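Local coordinates for cystathionine beta-lyase family protein, YNBB B.subtilis ortholog (Clostridium acetobutylicum, PDB 3HVY), which carries pyridoxal phosphate and probably acts as a lyase of the methionine gamma-lyase family, with a putative role in aluminium resistance, at residues D77-D80 / R81-N85. Sequence-based numbering, arbitrary orientation.
With NA (sodium ion), chain X.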
loop_
_atom_site.group_PDB
_atom_site.type_symbol
_atom_site.label_atom_id
_atom_site.label_comp_id
_atom_site.label_asym_id
_atom_site.label_seq_id
_atom_site.Cartn_x
_atom_site.Cartn_y
_atom_site.Cartn_z
ATOM N N ASP D 77 12.419 3.800 -13.265
ATOM C CA ASP D 77 13.425 4.218 -14.242
ATOM C C ASP D 77 12.915 5.306 -15.163
ATOM O O ASP D 77 13.657 6.192 -15.546
ATOM C CB ASP D 77 13.936 3.009 -15.029
ATOM C CG ASP D 77 14.692 2.027 -14.129
ATOM O OD1 ASP D 77 15.186 2.423 -13.027
ATOM O OD2 ASP D 77 14.744 0.866 -14.513
ATOM N N SER D 78 11.643 5.271 -15.498
ATOM C CA SER D 78 11.086 6.316 -16.334
ATOM C C SER D 78 10.870 7.607 -15.556
ATOM O O SER D 78 10.928 8.722 -16.146
ATOM C CB SER D 78 9.758 5.849 -16.939
ATOM O OG SER D 78 9.941 4.861 -17.949
ATOM N N LEU D 79 10.591 7.505 -14.257
ATOM C CA LEU D 79 10.442 8.761 -13.461
ATOM C C LEU D 79 11.777 9.470 -13.430
ATOM O O LEU D 79 11.842 10.680 -13.578
ATOM C CB LEU D 79 9.906 8.557 -12.070
ATOM C CG LEU D 79 9.605 9.828 -11.249
ATOM C CD1 LEU D 79 8.551 10.670 -11.933
ATOM C CD2 LEU D 79 9.114 9.408 -9.880
ATOM N N ASP D 80 12.850 8.734 -13.208
ATOM C CA ASP D 80 14.183 9.341 -13.343
ATOM C C ASP D 80 14.377 10.064 -14.690
ATOM O O ASP D 80 14.938 11.150 -14.729
ATOM C CB ASP D 80 15.262 8.291 -13.212
ATOM C CG ASP D 80 15.346 7.681 -11.813
ATOM O OD1 ASP D 80 14.704 8.198 -10.892
ATOM O OD2 ASP D 80 16.047 6.631 -11.647
ATOM N N ARG D 81 13.951 9.450 -15.810
ATOM C CA ARG D 81 14.100 10.108 -17.108
ATOM C C ARG D 81 13.232 11.363 -17.209
ATOM O O ARG D 81 13.663 12.388 -17.746
ATOM C CB ARG D 81 13.795 9.153 -18.237
ATOM C CG ARG D 81 14.896 8.127 -18.415
ATOM C CD ARG D 81 14.730 7.326 -19.709
ATOM N NE ARG D 81 13.703 6.300 -19.566
ATOM C CZ ARG D 81 13.906 5.093 -19.019
ATOM N NH1 ARG D 81 15.103 4.689 -18.614
ATOM N NH2 ARG D 81 12.901 4.251 -18.917
ATOM N N VAL D 82 12.031 11.316 -16.633
ATOM C CA VAL D 82 11.135 12.495 -16.657
ATOM C C VAL D 82 11.775 13.677 -15.884
ATOM O O VAL D 82 11.819 14.799 -16.390
ATOM C CB VAL D 82 9.713 12.129 -16.128
ATOM C CG1 VAL D 82 8.881 13.387 -15.853
ATOM C CG2 VAL D 82 8.995 11.162 -17.168
ATOM N N TYR D 83 12.290 13.415 -14.678
ATOM C CA TYR D 83 12.934 14.441 -13.911
ATOM C C TYR D 83 14.176 14.981 -14.648
ATOM O O TYR D 83 14.407 16.190 -14.662
ATOM C CB TYR D 83 13.381 13.921 -12.564
ATOM C CG TYR D 83 12.444 14.083 -11.385
ATOM C CD1 TYR D 83 11.190 13.516 -11.370
ATOM C CD2 TYR D 83 12.888 14.721 -10.206
ATOM C CE1 TYR D 83 10.364 13.605 -10.190
ATOM C CE2 TYR D 83 12.093 14.816 -9.085
ATOM C CZ TYR D 83 10.817 14.299 -9.089
ATOM O OH TYR D 83 10.034 14.407 -7.930
ATOM N N ALA D 84 15.008 14.102 -15.196
ATOM C CA ALA D 84 16.210 14.559 -15.948
ATOM C C ALA D 84 15.785 15.524 -17.094
ATOM O O ALA D 84 16.406 16.584 -17.352
ATOM C CB ALA D 84 16.973 13.371 -16.501
ATOM N N ASN D 85 14.706 15.177 -17.760
ATOM C CA ASN D 85 14.179 16.034 -18.829
ATOM C C ASN D 85 13.732 17.403 -18.264
ATOM O O ASN D 85 14.112 18.472 -18.778
ATOM C CB ASN D 85 12.997 15.347 -19.474
ATOM C CG ASN D 85 12.619 15.951 -20.822
ATOM O OD1 ASN D 85 13.144 17.003 -21.232
ATOM N ND2 ASN D 85 11.740 15.259 -21.548
HETATM NA NA NA X . 14.373 18.957 -21.043
HETATM O O HOH W 1 14.058 19.679 -23.314
HETATM O O HOH W 2 16.425 17.341 -21.483
#
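Four successive i-to-i+4 backbone hydrogen bonds join Asp77-Asp80 to Arg81-Asn85 as one continuous alpha-helix. The straightest runs from Tyr83 N to Leu79 O, 3.0 Å long with an N-H...O angle of 173°; the bond from Arg81 N to Asp77 O is longer, 3.3 Å at 152°. Among apolar side chains, Leu79 and Tyr83 extend in the same direction from successive turns, flank to flank, and Leu79 CD1 sits 3.9 Å from Tyr83 CE1. With chi1 at -174°, the Leu79 branch swings away from its own N and runs alongside the ring. This pair belongs to the buried side of helix 74-87, which packs on strand 91-95, at the margin of the mixed seven-stranded sheet of a PLP-dependent transferase-type fold: both residues touch Val94, while Leu79 also meets Met287 and Leu290 of helix 287-317. On that strand, Asp80 forms a salt bridge with Arg95 and accepts a hydrogen bond from Val94 N. The polar contacts centre on Arg81, whose side chain folds back along the helix, bent at chi3. Asp77 O lies over the centre of one guanidinium face, 3.6 Å from its plane, and Arg81 NH2 comes within 3.2 Å of Ser78 OG. Glu56 ties these two residues together, since Glu56 OE2 forms a salt bridge with Arg81 NE and a hydrogen bond with Ser78 OG, which is also hydrogen-bonded to Ile74 O. Metal coordination occupies the far end, where Asn85 O and Asn85 OD1 each lie 2.3 Å from a sodium ion and chelate it. Two waters and Asn88 OD1 bring the ligands to five, and Asn85 ND2 donates a hydrogen bond to Glu55 OE1, which fixes the rotation of the amide.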